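Local coordinates for protein Agap007691-pb (Anopheles gambiae, PDB 5C98) that is of uncertain function but belongs to the serpin family, whose members typically inhibit serine proteases, at residues L181-N186 with V227-D232; E193-I198 with G370-Y375; M208-F213 with T274-P279; M239-P244 with F346-N351. One frame throughout, in Å; residues are numbered along the deposited sequence. Where two conformers were deposited one is given.

Contact 1. Residues L181-N186 with V227-D232; sequences LAIRFN and VDMPFD
Leu181 opens the contact against Phe231 in a single backbone bridge, their CA atoms 4.0 Å apart. Its side chain starts off away from 227-232, then returns: with CG beside the backbone N (chi1 -80°), the two methyls divide the work. CD1 presses on Met229 CE at 3.5 Å, tighter than ordinary van der Waals contact, while CD2 lies 3.7 Å from Phe231 CE1. Ala182 follows with the hydrogen bond across the pair, its N giving a nearly straight bond (170°) to Pro230 O at 2.8 Å; its CB lies close to that same oxygen and to Phe231 O. Ile183 comes next, its CD1 reaching Met229 CE at 3.6 Å and also brushing the Pro230 ring at CD. Phe185 finishes the row by turning a ring edge to Met229, with CE2 3.8 Å from CE and the methyl close to the ring plane. A single thioether methyl is thus gripped by three side chains, and the bend of Met229 at chi3 (62°) carries it into their midst. Leu276 and Leu278 of strand 270-287 also touch Met229, and Asp232 turns its carboxylate to Ala234 N. The segment 181-186 belongs to the connection from strand 169-177 to strand 191-194, laid here over the end of a sheet B strand, as in the serpin fold.

Contact 2. Residues E193-I198 with G370-Y375; sequences ELFQFI and GNFSKY
An aromatic cluster, fastened by one backbone hydrogen bond, joins the turn that follows strand 191-194 to the end of strand 366-372, in the part of the serpin fold where sheets B and C meet. The touching backbones run almost at right angles (89°), so the rings rather than a strand ladder make the joint. Phe197 is central. Tyr375 CB sits over one face of its ring, 3.6 Å from the centroid in a CH-pi contact, and Phe195 CD1 covers the opposite face, so the ring is sandwiched between a methylene and a neighbour of its own segment. Phe372 CE2 approaches Phe197 CE1 obliquely at 3.6 Å. Toward Phe195, by contrast, Phe372 turns an edge in a T-shaped pair, with ring centroids 5.4 Å apart and planes inclined at 63°. The Phe372 side chain stands anti to its own N (chi1 -173°), which swings the ring across to both partners; it also meets Phe281. Beside the cluster, Ile198 N donates to Ser373 O at 3.0 Å, and Phe197 CA lies 3.4 Å from that same oxygen. Ser373 OG in turn accepts from Asn371 ND2 at 2.9 Å, in the amide plane. The chemistry implies a chiefly apolar joint with one backbone bond across it, while Asn199 and Asn38 take neighbouring backbone N-H groups.

Contact 3. Residues M208-F213 with T274-P279; sequences MHTTAF and TDLKLP
His209 and Lys277 face each other as a non-hydrogen-bonded pair, and the conformations of their side chains set the character of this antiparallel ladder. A chi1 of -173° turns the imidazole along the partner strand to Asp275. NE2 donates to Asp275 OD2 at 2.9 Å on the syn side, 23° out of the carboxylate plane, and makes a weaker, more bent bond to OD1; ring and carboxylate planes are 70° apart. Over one face of the same ring lies Lys277 CE, 3.5 Å from the centroid, a CH-pi contact made possible by a chain that runs extended beyond CG. Its NZ then goes on to a salt bridge with Glu193, while Asp275 OD1 is shared with His349 NE2. One carboxylate thus serves two histidines. On the other face of the sheet, Met208 and Leu278 lie side by side, and Leu276 and Thr274 turn the same way. Six backbone bonds tie the ladder, among them Leu276 N to Thr210 O at 2.8 Å and Thr274 N to Ala212 O at 2.7 Å. Along 274-279, strand 204-219 lies on one edge and the parallel strand 346-349 on the other, while Met229 of strand 224-230 touches Leu276 and Leu278, and Phe185 touches Met208.

Contact 4. Residues M239-P244 with F346-N351; sequences MLVLLP and FEFHAN
Packing without any hydrogen bond joins Val241 and Leu243 to the Phe348 ring. Two residues of one strand meet the ring differently. Leu243 sets CD2 over the face, 4.2 Å from the centroid of the Phe348 ring and 10° off the normal, in a CH-pi contact, while its CB reaches the rim at CZ, 3.6 Å away. Val241 meets the ring's edge, with CG1 in the plane and 3.7 Å from Phe348 CZ. Contacts to backbone form a second group. Leu243 CD2 lies 3.4 Å from His349 O, and its CD1 is 3.8 Å from Ala350 CA, where the chain folds through an inverse gamma turn. The ring gets there because Phe348 has its CG beside the carbonyl carbon (chi1 -173°). Outside the pair, Val227 and Leu276 also touch the ring. Strand axes crossing at 87°, 9.1 Å apart, give the orthogonal layering in which sheet C packs upon sheet B in serpins.

Overall arrangement
The four contacts lie at one end of the serpin fold, where sheets B and C pack together. Contact 3 is the hub: its centre lies about 9 Å from the centres of contacts 1 and 4, and Arg184 O of contact 1 meets its Thr210 OG1 at 2.7 Å. Contacts 1 and 4 share neighbouring strands, with Met229 N 2.8 Å from Met239 O. Contact 2, about 17 Å from contact 3 between centres, is tied to it by Glu193 OE1 and Lys277 NZ, 3.0 Å apart, and to contact 4 by Gln196 N to Asn351 O at 2.9 Å. By analogy with other serpins, the reactive-centre loop would lead into strand 346-349 of contact 4.

Contact 1. Residues L181-N186 with V227-D232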
loop_
_atom_site.group_PDB
_atom_site.type_symbol
_atom_site.label_atom_id
_atom_site.label_comp_id
_atom_site.label_asym_id
_atom_site.label_seq_id
_atom_site.Cartn_x
_atom_site.Cartn_y
_atom_site.Cartn_z
ATOM N N LEU A 181 -0.304 2.262 17.517
ATOM C CA LEU A 181 -1.522 3.012 17.780
ATOM C C LEU A 181 -1.341 3.902 18.995
ATOM O O LEU A 181 -0.647 3.553 19.953
ATOM C CB LEU A 181 -2.680 2.071 18.108
ATOM C CG LEU A 181 -3.374 1.404 16.939
ATOM C CD1 LEU A 181 -4.506 0.504 17.447
ATOM C CD2 LEU A 181 -3.898 2.402 15.904
ATOM N N ALA A 182 -2.013 5.051 18.959
ATOM C CA ALA A 182 -2.037 5.954 20.100
ATOM C C ALA A 182 -3.162 5.631 21.063
ATOM O O ALA A 182 -3.223 6.213 22.152
ATOM C CB ALA A 182 -2.195 7.400 19.617
ATOM N N ILE A 183 -4.048 4.744 20.688
ATOM C CA ILE A 183 -5.128 4.318 21.569
ATOM C C ILE A 183 -4.583 3.308 22.559
ATOM O O ILE A 183 -3.833 2.398 22.188
ATOM C CB ILE A 183 -6.251 3.708 20.722
ATOM C CG1 ILE A 183 -6.893 4.792 19.880
ATOM C CG2 ILE A 183 -7.318 3.022 21.606
ATOM C CD1 ILE A 183 -7.789 4.260 18.840
ATOM N N ARG A 184 -4.982 3.463 23.825
ATOM C CA ARG A 184 -4.541 2.598 24.913
ATOM C C ARG A 184 -5.490 1.414 25.029
ATOM O O ARG A 184 -6.558 1.522 25.635
ATOM C CB ARG A 184 -4.480 3.385 26.218
ATOM N N PHE A 185 -5.097 0.282 24.452
ATOM C CA PHE A 185 -5.731 -1.004 24.720
ATOM C C PHE A 185 -4.972 -1.686 25.851
ATOM O O PHE A 185 -3.740 -1.673 25.869
ATOM C CB PHE A 185 -5.685 -1.910 23.481
ATOM C CG PHE A 185 -6.611 -1.488 22.361
ATOM C CD1 PHE A 185 -7.949 -1.811 22.398
ATOM C CD2 PHE A 185 -6.137 -0.789 21.266
ATOM C CE1 PHE A 185 -8.800 -1.438 21.378
ATOM C CE2 PHE A 185 -6.980 -0.424 20.244
ATOM C CZ PHE A 185 -8.311 -0.744 20.301
ATOM N N ASN A 186 -5.709 -2.283 26.791
ATOM C CA ASN A 186 -5.089 -2.941 27.918
ATOM C C ASN A 186 -5.018 -4.437 27.666
ATOM O O ASN A 186 -6.059 -5.070 27.444
ATOM C CB ASN A 186 -5.885 -2.661 29.177
ATOM C CG ASN A 186 -5.041 -2.778 30.406
ATOM O OD1 ASN A 186 -4.943 -3.855 30.982
ATOM N ND2 ASN A 186 -4.406 -1.684 30.797
ATOM N N VAL A 227 -14.557 4.700 12.655
ATOM C CA VAL A 227 -13.711 5.297 13.674
ATOM C C VAL A 227 -12.372 5.637 13.035
ATOM O O VAL A 227 -11.886 4.921 12.157
ATOM C CB VAL A 227 -13.483 4.380 14.898
ATOM C CG1 VAL A 227 -14.758 4.190 15.722
ATOM C CG2 VAL A 227 -12.849 3.048 14.489
ATOM N N ASP A 228 -11.779 6.734 13.451
ATOM C CA ASP A 228 -10.436 7.107 12.994
ATOM C C ASP A 228 -9.496 6.900 14.173
ATOM O O ASP A 228 -9.576 7.622 15.172
ATOM C CB ASP A 228 -10.411 8.547 12.483
ATOM C CG ASP A 228 -9.373 8.772 11.395
ATOM O OD1 ASP A 228 -8.474 7.909 11.210
ATOM O OD2 ASP A 228 -9.459 9.825 10.721
ATOM N N MET A 229 -8.645 5.876 14.072
ATOM C CA MET A 229 -7.802 5.406 15.159
ATOM C C MET A 229 -6.397 5.951 14.958
ATOM O O MET A 229 -5.675 5.469 14.071
ATOM C CB MET A 229 -7.769 3.884 15.163
ATOM C CG MET A 229 -9.115 3.292 15.564
ATOM S SD MET A 229 -9.071 1.512 15.644
ATOM C CE MET A 229 -7.865 1.229 16.934
ATOM N N PRO A 230 -5.963 6.936 15.720
ATOM C CA PRO A 230 -4.663 7.542 15.434
ATOM C C PRO A 230 -3.492 6.675 15.850
ATOM O O PRO A 230 -3.532 5.939 16.833
ATOM C CB PRO A 230 -4.669 8.826 16.279
ATOM C CG PRO A 230 -5.613 8.542 17.386
ATOM C CD PRO A 230 -6.663 7.600 16.832
ATOM N N PHE A 231 -2.409 6.824 15.107
ATOM C CA PHE A 231 -1.102 6.354 15.533
ATOM C C PHE A 231 -0.389 7.428 16.346
ATOM O O PHE A 231 -0.851 8.562 16.476
ATOM C CB PHE A 231 -0.293 5.952 14.296
ATOM C CG PHE A 231 -0.928 4.833 13.495
ATOM C CD1 PHE A 231 -0.804 3.510 13.927
ATOM C CD2 PHE A 231 -1.654 5.085 12.340
ATOM C CE1 PHE A 231 -1.384 2.476 13.209
ATOM C CE2 PHE A 231 -2.207 4.057 11.626
ATOM C CZ PHE A 231 -2.082 2.752 12.066
ATOM N N ASP A 232 0.746 7.033 16.929
ATOM C CA ASP A 232 1.574 7.921 17.735
ATOM C C ASP A 232 1.700 9.290 17.087
ATOM O O ASP A 232 1.889 9.406 15.878
ATOM C CB ASP A 232 2.965 7.295 17.875
ATOM C CG ASP A 232 3.873 8.092 18.792
ATOM O OD1 ASP A 232 4.409 9.130 18.344
ATOM O OD2 ASP A 232 4.045 7.682 19.960
#

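Contact 2. Residues E193-I198 with G370-Y375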
loop_
_atom_site.group_PDB
_atom_site.type_symbol
_atom_site.label_atom_id
_atom_site.label_comp_id
_atom_site.label_asym_id
_atom_site.label_seq_id
_atom_site.Cartn_x
_atom_site.Cartn_y
_atom_site.Cartn_z
ATOM N N GLU A 193 -12.205 -13.870 21.239
ATOM C CA GLU A 193 -13.575 -13.572 20.887
ATOM C C GLU A 193 -13.819 -13.970 19.444
ATOM O O GLU A 193 -12.908 -13.946 18.603
ATOM C CB GLU A 193 -13.910 -12.085 21.091
ATOM C CG GLU A 193 -13.710 -11.616 22.522
ATOM C CD GLU A 193 -14.279 -10.237 22.811
ATOM O OE1 GLU A 193 -15.238 -9.814 22.129
ATOM O OE2 GLU A 193 -13.775 -9.577 23.750
ATOM N N LEU A 194 -15.073 -14.280 19.156
ATOM C CA LEU A 194 -15.454 -14.623 17.805
ATOM C C LEU A 194 -15.170 -13.453 16.863
ATOM O O LEU A 194 -15.401 -12.279 17.190
ATOM C CB LEU A 194 -16.948 -14.962 17.783
ATOM C CG LEU A 194 -17.535 -15.327 16.428
ATOM C CD1 LEU A 194 -18.664 -16.343 16.644
ATOM C CD2 LEU A 194 -18.049 -14.106 15.699
ATOM N N PHE A 195 -14.664 -13.770 15.681
ATOM C CA PHE A 195 -14.620 -12.818 14.573
ATOM C C PHE A 195 -15.226 -13.528 13.375
ATOM O O PHE A 195 -14.896 -14.683 13.109
ATOM C CB PHE A 195 -13.171 -12.386 14.263
ATOM C CG PHE A 195 -13.069 -11.313 13.220
ATOM C CD1 PHE A 195 -13.007 -11.645 11.894
ATOM C CD2 PHE A 195 -13.020 -9.973 13.570
ATOM C CE1 PHE A 195 -12.923 -10.672 10.916
ATOM C CE2 PHE A 195 -12.940 -8.998 12.596
ATOM C CZ PHE A 195 -12.883 -9.342 11.291
ATOM N N GLN A 196 -16.121 -12.859 12.661
ATOM C CA GLN A 196 -16.894 -13.499 11.592
ATOM C C GLN A 196 -16.075 -13.510 10.305
ATOM O O GLN A 196 -16.388 -12.840 9.327
ATOM C CB GLN A 196 -18.239 -12.798 11.380
ATOM C CG GLN A 196 -19.187 -12.811 12.551
ATOM C CD GLN A 196 -20.633 -12.468 12.179
ATOM O OE1 GLN A 196 -20.960 -12.169 11.017
ATOM N NE2 GLN A 196 -21.510 -12.534 13.173
ATOM N N PHE A 197 -15.024 -14.329 10.305
ATOM C CA PHE A 197 -14.183 -14.444 9.126
ATOM C C PHE A 197 -14.979 -15.042 7.978
ATOM O O PHE A 197 -15.822 -15.919 8.177
ATOM C CB PHE A 197 -12.990 -15.348 9.403
ATOM C CG PHE A 197 -12.009 -14.793 10.397
ATOM C CD1 PHE A 197 -11.092 -13.813 10.025
ATOM C CD2 PHE A 197 -11.958 -15.282 11.681
ATOM C CE1 PHE A 197 -10.171 -13.328 10.935
ATOM C CE2 PHE A 197 -11.016 -14.810 12.576
ATOM C CZ PHE A 197 -10.133 -13.837 12.208
ATOM N N ILE A 198 -14.677 -14.594 6.757
ATOM C CA ILE A 198 -15.398 -15.108 5.595
ATOM C C ILE A 198 -15.204 -16.616 5.444
ATOM O O ILE A 198 -16.130 -17.318 5.039
ATOM C CB ILE A 198 -15.009 -14.321 4.322
ATOM C CG1 ILE A 198 -15.951 -14.675 3.151
ATOM C CG2 ILE A 198 -13.563 -14.589 3.920
ATOM C CD1 ILE A 198 -15.897 -13.675 2.026
ATOM N N GLY A 370 -6.627 -1.369 2.750
ATOM C CA GLY A 370 -6.724 -2.812 2.796
ATOM C C GLY A 370 -7.976 -3.260 3.500
ATOM O O GLY A 370 -8.885 -2.467 3.772
ATOM N N ASN A 371 -8.035 -4.570 3.731
ATOM C CA ASN A 371 -9.169 -5.179 4.408
ATOM C C ASN A 371 -8.685 -6.344 5.244
ATOM O O ASN A 371 -7.650 -6.951 4.954
ATOM C CB ASN A 371 -10.230 -5.649 3.412
ATOM C CG ASN A 371 -9.771 -6.810 2.574
ATOM O OD1 ASN A 371 -9.052 -6.630 1.607
ATOM N ND2 ASN A 371 -10.216 -8.015 2.918
ATOM N N PHE A 372 -9.438 -6.628 6.305
ATOM C CA PHE A 372 -9.219 -7.766 7.172
ATOM C C PHE A 372 -10.503 -8.577 7.195
ATOM O O PHE A 372 -11.516 -8.156 7.767
ATOM C CB PHE A 372 -8.793 -7.305 8.567
ATOM C CG PHE A 372 -8.397 -8.432 9.450
ATOM C CD1 PHE A 372 -7.215 -9.078 9.228
ATOM C CD2 PHE A 372 -9.238 -8.894 10.450
ATOM C CE1 PHE A 372 -6.834 -10.170 10.008
ATOM C CE2 PHE A 372 -8.856 -9.980 11.242
ATOM C CZ PHE A 372 -7.689 -10.610 11.016
ATOM N N SER A 373 -10.456 -9.747 6.549
ATOM C CA SER A 373 -11.612 -10.594 6.317
ATOM C C SER A 373 -11.374 -12.069 6.578
ATOM O O SER A 373 -12.350 -12.780 6.825
ATOM C CB SER A 373 -12.055 -10.463 4.869
ATOM O OG SER A 373 -12.337 -9.115 4.596
ATOM N N LYS A 374 -10.136 -12.566 6.470
ATOM C CA LYS A 374 -9.823 -13.982 6.362
ATOM C C LYS A 374 -9.023 -14.448 7.570
ATOM O O LYS A 374 -8.112 -13.745 8.045
ATOM C CB LYS A 374 -9.006 -14.217 5.081
ATOM C CG LYS A 374 -8.643 -15.687 4.865
ATOM C CD LYS A 374 -7.783 -15.922 3.641
ATOM C CE LYS A 374 -7.381 -17.381 3.528
ATOM N NZ LYS A 374 -6.437 -17.596 2.406
ATOM N N TYR A 375 -9.373 -15.644 8.049
ATOM C CA TYR A 375 -8.630 -16.289 9.116
ATOM C C TYR A 375 -7.440 -17.045 8.534
ATOM O O TYR A 375 -7.611 -17.950 7.703
ATOM C CB TYR A 375 -9.514 -17.263 9.887
ATOM C CG TYR A 375 -8.726 -17.975 10.939
ATOM C CD1 TYR A 375 -8.107 -17.264 11.964
ATOM C CD2 TYR A 375 -8.589 -19.341 10.914
ATOM C CE1 TYR A 375 -7.371 -17.905 12.934
ATOM C CE2 TYR A 375 -7.858 -20.006 11.893
ATOM C CZ TYR A 375 -7.244 -19.282 12.892
ATOM O OH TYR A 375 -6.521 -19.975 13.850
#

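Contact 3. Residues M208-F213 with T274-P279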
loop_
_atom_site.group_PDB
_atom_site.type_symbol
_atom_site.label_atom_id
_atom_site.label_comp_id
_atom_site.label_asym_id
_atom_site.label_seq_id
_atom_site.Cartn_x
_atom_site.Cartn_y
_atom_site.Cartn_z
ATOM N N MET A 208 -8.840 -7.135 21.116
ATOM C CA MET A 208 -8.531 -6.042 22.027
ATOM C C MET A 208 -9.796 -5.270 22.370
ATOM O O MET A 208 -10.742 -5.216 21.582
ATOM C CB MET A 208 -7.541 -5.078 21.371
ATOM C CG MET A 208 -6.246 -5.713 20.926
ATOM S SD MET A 208 -4.997 -4.496 20.433
ATOM C CE MET A 208 -5.797 -3.793 18.994
ATOM N N HIS A 209 -9.809 -4.663 23.558
ATOM C CA HIS A 209 -10.986 -3.951 24.043
ATOM C C HIS A 209 -10.534 -2.751 24.849
ATOM O O HIS A 209 -9.680 -2.893 25.731
ATOM C CB HIS A 209 -11.793 -4.857 24.974
ATOM C CG HIS A 209 -13.110 -4.291 25.410
ATOM N ND1 HIS A 209 -13.889 -4.898 26.372
ATOM C CD2 HIS A 209 -13.812 -3.214 24.981
ATOM C CE1 HIS A 209 -15.003 -4.205 26.538
ATOM N NE2 HIS A 209 -14.981 -3.177 25.707
ATOM N N THR A 210 -11.135 -1.595 24.588
ATOM C CA THR A 210 -10.875 -0.439 25.432
ATOM C C THR A 210 -12.035 0.534 25.322
ATOM O O THR A 210 -12.943 0.390 24.496
ATOM C CB THR A 210 -9.530 0.217 25.087
ATOM O OG1 THR A 210 -9.126 1.052 26.172
ATOM C CG2 THR A 210 -9.622 1.044 23.812
ATOM N N THR A 211 -11.999 1.529 26.190
ATOM C CA THR A 211 -12.854 2.696 26.084
ATOM C C THR A 211 -11.952 3.854 25.697
ATOM O O THR A 211 -11.045 4.212 26.456
ATOM C CB THR A 211 -13.538 2.995 27.412
ATOM O OG1 THR A 211 -14.348 1.874 27.788
ATOM C CG2 THR A 211 -14.428 4.223 27.277
ATOM N N ALA A 212 -12.168 4.402 24.513
ATOM C CA ALA A 212 -11.294 5.426 23.960
ATOM C C ALA A 212 -12.116 6.616 23.498
ATOM O O ALA A 212 -13.270 6.480 23.086
ATOM C CB ALA A 212 -10.517 4.891 22.777
ATOM N N PHE A 213 -11.492 7.794 23.549
ATOM C CA PHE A 213 -12.122 9.028 23.104
ATOM C C PHE A 213 -11.656 9.270 21.670
ATOM O O PHE A 213 -10.693 9.995 21.403
ATOM C CB PHE A 213 -11.730 10.172 24.032
ATOM C CG PHE A 213 -12.487 11.436 23.784
ATOM C CD1 PHE A 213 -13.854 11.496 23.982
ATOM C CD2 PHE A 213 -11.821 12.584 23.381
ATOM C CE1 PHE A 213 -14.549 12.672 23.762
ATOM C CE2 PHE A 213 -12.509 13.753 23.161
ATOM C CZ PHE A 213 -13.872 13.799 23.349
ATOM N N THR A 274 -15.844 5.851 23.190
ATOM C CA THR A 274 -16.289 4.720 22.382
ATOM C C THR A 274 -15.822 3.421 23.002
ATOM O O THR A 274 -14.647 3.280 23.349
ATOM C CB THR A 274 -15.696 4.826 20.979
ATOM O OG1 THR A 274 -16.167 6.024 20.360
ATOM C CG2 THR A 274 -16.076 3.610 20.098
ATOM N N ASP A 275 -16.737 2.462 23.117
ATOM C CA ASP A 275 -16.372 1.114 23.518
ATOM C C ASP A 275 -15.900 0.394 22.267
ATOM O O ASP A 275 -16.695 0.086 21.371
ATOM C CB ASP A 275 -17.539 0.378 24.163
ATOM C CG ASP A 275 -17.091 -0.894 24.813
ATOM O OD1 ASP A 275 -17.041 -1.916 24.122
ATOM O OD2 ASP A 275 -16.718 -0.856 26.008
ATOM N N LEU A 276 -14.590 0.192 22.195
ATOM C CA LEU A 276 -13.918 -0.249 20.986
ATOM C C LEU A 276 -13.415 -1.673 21.164
ATOM O O LEU A 276 -12.735 -1.977 22.147
ATOM C CB LEU A 276 -12.748 0.702 20.709
ATOM C CG LEU A 276 -11.863 0.490 19.484
ATOM C CD1 LEU A 276 -12.655 0.620 18.223
ATOM C CD2 LEU A 276 -10.741 1.496 19.505
ATOM N N LYS A 277 -13.726 -2.530 20.195
ATOM C CA LYS A 277 -13.186 -3.871 20.111
ATOM C C LYS A 277 -12.650 -4.082 18.712
ATOM O O LYS A 277 -13.297 -3.709 17.739
ATOM C CB LYS A 277 -14.213 -4.934 20.442
ATOM C CG LYS A 277 -14.629 -4.895 21.893
ATOM C CD LYS A 277 -15.540 -6.046 22.183
ATOM C CE LYS A 277 -15.692 -6.304 23.662
ATOM N NZ LYS A 277 -16.362 -7.615 23.888
ATOM N N LEU A 278 -11.449 -4.667 18.629
ATOM C CA LEU A 278 -10.747 -4.829 17.352
ATOM C C LEU A 278 -9.877 -6.067 17.508
ATOM O O LEU A 278 -9.220 -6.206 18.542
ATOM C CB LEU A 278 -9.844 -3.605 17.121
ATOM C CG LEU A 278 -9.086 -3.407 15.814
ATOM C CD1 LEU A 278 -10.031 -2.978 14.704
ATOM C CD2 LEU A 278 -7.993 -2.354 15.972
ATOM N N PRO A 279 -9.820 -6.974 16.536
ATOM C CA PRO A 279 -8.822 -8.048 16.638
ATOM C C PRO A 279 -7.407 -7.490 16.699
ATOM O O PRO A 279 -7.096 -6.460 16.096
ATOM C CB PRO A 279 -9.043 -8.874 15.364
ATOM C CG PRO A 279 -9.723 -7.960 14.433
ATOM C CD PRO A 279 -10.543 -7.024 15.255
#

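Contact 4. Residues M239-P244 with F346-N351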
loop_
_atom_site.group_PDB
_atom_site.type_symbol
_atom_site.label_atom_id
_atom_site.label_comp_id
_atom_site.label_asym_id
_atom_site.label_seq_id
_atom_site.Cartn_x
_atom_site.Cartn_y
_atom_site.Cartn_z
ATOM N N MET A 239 -5.585 5.625 11.253
ATOM C CA MET A 239 -6.193 4.504 10.553
ATOM C C MET A 239 -7.705 4.648 10.625
ATOM O O MET A 239 -8.294 4.484 11.694
ATOM C CB MET A 239 -5.774 3.183 11.189
ATOM C CG MET A 239 -6.401 1.974 10.531
ATOM S SD MET A 239 -5.868 0.378 11.164
ATOM C CE MET A 239 -6.502 0.431 12.836
ATOM N N LEU A 240 -8.321 4.909 9.486
ATOM C CA LEU A 240 -9.770 4.928 9.405
ATOM C C LEU A 240 -10.255 3.501 9.217
ATOM O O LEU A 240 -9.784 2.784 8.333
ATOM C CB LEU A 240 -10.185 5.814 8.234
ATOM C CG LEU A 240 -11.624 6.315 8.160
ATOM C CD1 LEU A 240 -11.934 7.283 9.267
ATOM C CD2 LEU A 240 -11.877 6.943 6.802
ATOM N N VAL A 241 -11.189 3.084 10.066
ATOM C CA VAL A 241 -11.736 1.737 10.014
ATOM C C VAL A 241 -13.199 1.857 9.648
ATOM O O VAL A 241 -13.954 2.577 10.315
ATOM C CB VAL A 241 -11.580 0.975 11.332
ATOM C CG1 VAL A 241 -12.097 -0.445 11.187
ATOM C CG2 VAL A 241 -10.125 0.960 11.773
ATOM N N LEU A 242 -13.592 1.168 8.592
ATOM C CA LEU A 242 -14.970 1.165 8.097
ATOM C C LEU A 242 -15.553 -0.214 8.366
ATOM O O LEU A 242 -15.105 -1.215 7.781
ATOM C CB LEU A 242 -15.021 1.481 6.607
ATOM C CG LEU A 242 -14.253 2.704 6.125
ATOM C CD1 LEU A 242 -14.528 2.944 4.637
ATOM C CD2 LEU A 242 -14.585 3.922 6.936
ATOM N N LEU A 243 -16.557 -0.267 9.233
ATOM C CA LEU A 243 -17.179 -1.516 9.650
ATOM C C LEU A 243 -18.597 -1.553 9.106
ATOM O O LEU A 243 -19.455 -0.780 9.563
ATOM C CB LEU A 243 -17.190 -1.575 11.178
ATOM C CG LEU A 243 -17.866 -2.776 11.813
ATOM C CD1 LEU A 243 -17.117 -4.062 11.532
ATOM C CD2 LEU A 243 -17.985 -2.574 13.334
ATOM N N PRO A 244 -18.890 -2.408 8.145
ATOM C CA PRO A 244 -20.236 -2.442 7.570
ATOM C C PRO A 244 -21.301 -2.677 8.624
ATOM O O PRO A 244 -21.098 -3.431 9.577
ATOM C CB PRO A 244 -20.173 -3.611 6.581
ATOM C CG PRO A 244 -18.717 -3.724 6.217
ATOM C CD PRO A 244 -17.974 -3.362 7.483
ATOM N N PHE A 346 -20.691 5.433 22.255
ATOM C CA PHE A 346 -20.675 4.834 20.930
ATOM C C PHE A 346 -20.065 3.457 21.123
ATOM O O PHE A 346 -19.186 3.288 21.968
ATOM C CB PHE A 346 -19.844 5.690 19.959
ATOM C CG PHE A 346 -19.916 5.244 18.524
ATOM C CD1 PHE A 346 -21.127 5.190 17.861
ATOM C CD2 PHE A 346 -18.763 4.920 17.824
ATOM C CE1 PHE A 346 -21.199 4.791 16.549
ATOM C CE2 PHE A 346 -18.829 4.522 16.496
ATOM C CZ PHE A 346 -20.050 4.461 15.863
ATOM N N GLU A 347 -20.583 2.463 20.409
ATOM C CA GLU A 347 -19.982 1.143 20.372
ATOM C C GLU A 347 -19.426 0.914 18.985
ATOM O O GLU A 347 -20.095 1.193 17.976
ATOM C CB GLU A 347 -20.961 0.023 20.765
ATOM C CG GLU A 347 -21.134 -0.094 22.290
ATOM C CD GLU A 347 -21.887 -1.339 22.768
ATOM O OE1 GLU A 347 -22.333 -1.320 23.934
ATOM O OE2 GLU A 347 -22.015 -2.331 22.014
ATOM N N PHE A 348 -18.200 0.413 18.938
ATOM C CA PHE A 348 -17.581 0.013 17.670
ATOM C C PHE A 348 -16.887 -1.312 17.925
ATOM O O PHE A 348 -15.744 -1.352 18.362
ATOM C CB PHE A 348 -16.601 1.078 17.189
ATOM C CG PHE A 348 -16.055 0.829 15.809
ATOM C CD1 PHE A 348 -14.912 0.080 15.606
ATOM C CD2 PHE A 348 -16.677 1.411 14.716
ATOM C CE1 PHE A 348 -14.411 -0.080 14.342
ATOM C CE2 PHE A 348 -16.188 1.232 13.462
ATOM C CZ PHE A 348 -15.048 0.497 13.269
ATOM N N HIS A 349 -17.586 -2.393 17.644
ATOM C CA HIS A 349 -17.097 -3.749 17.868
ATOM C C HIS A 349 -16.833 -4.382 16.515
ATOM O O HIS A 349 -17.748 -4.867 15.847
ATOM C CB HIS A 349 -18.098 -4.529 18.707
ATOM C CG HIS A 349 -18.178 -4.050 20.113
ATOM N ND1 HIS A 349 -19.035 -4.601 21.040
ATOM C CD2 HIS A 349 -17.525 -3.053 20.756
ATOM C CE1 HIS A 349 -18.884 -3.985 22.196
ATOM N NE2 HIS A 349 -17.975 -3.039 22.048
ATOM N N ALA A 350 -15.575 -4.340 16.097
ATOM C CA ALA A 350 -15.183 -4.793 14.767
ATOM C C ALA A 350 -14.962 -6.300 14.832
ATOM O O ALA A 350 -13.843 -6.793 14.981
ATOM C CB ALA A 350 -13.949 -4.042 14.289
ATOM N N ASN A 351 -16.068 -7.042 14.726
ATOM C CA ASN A 351 -16.103 -8.497 14.836
ATOM C C ASN A 351 -16.559 -9.135 13.545
ATOM O O ASN A 351 -17.017 -10.280 13.543
ATOM C CB ASN A 351 -17.008 -8.919 15.989
ATOM C CG ASN A 351 -18.379 -8.291 15.909
ATOM O OD1 ASN A 351 -18.832 -7.873 14.835
ATOM N ND2 ASN A 351 -19.043 -8.185 17.059
#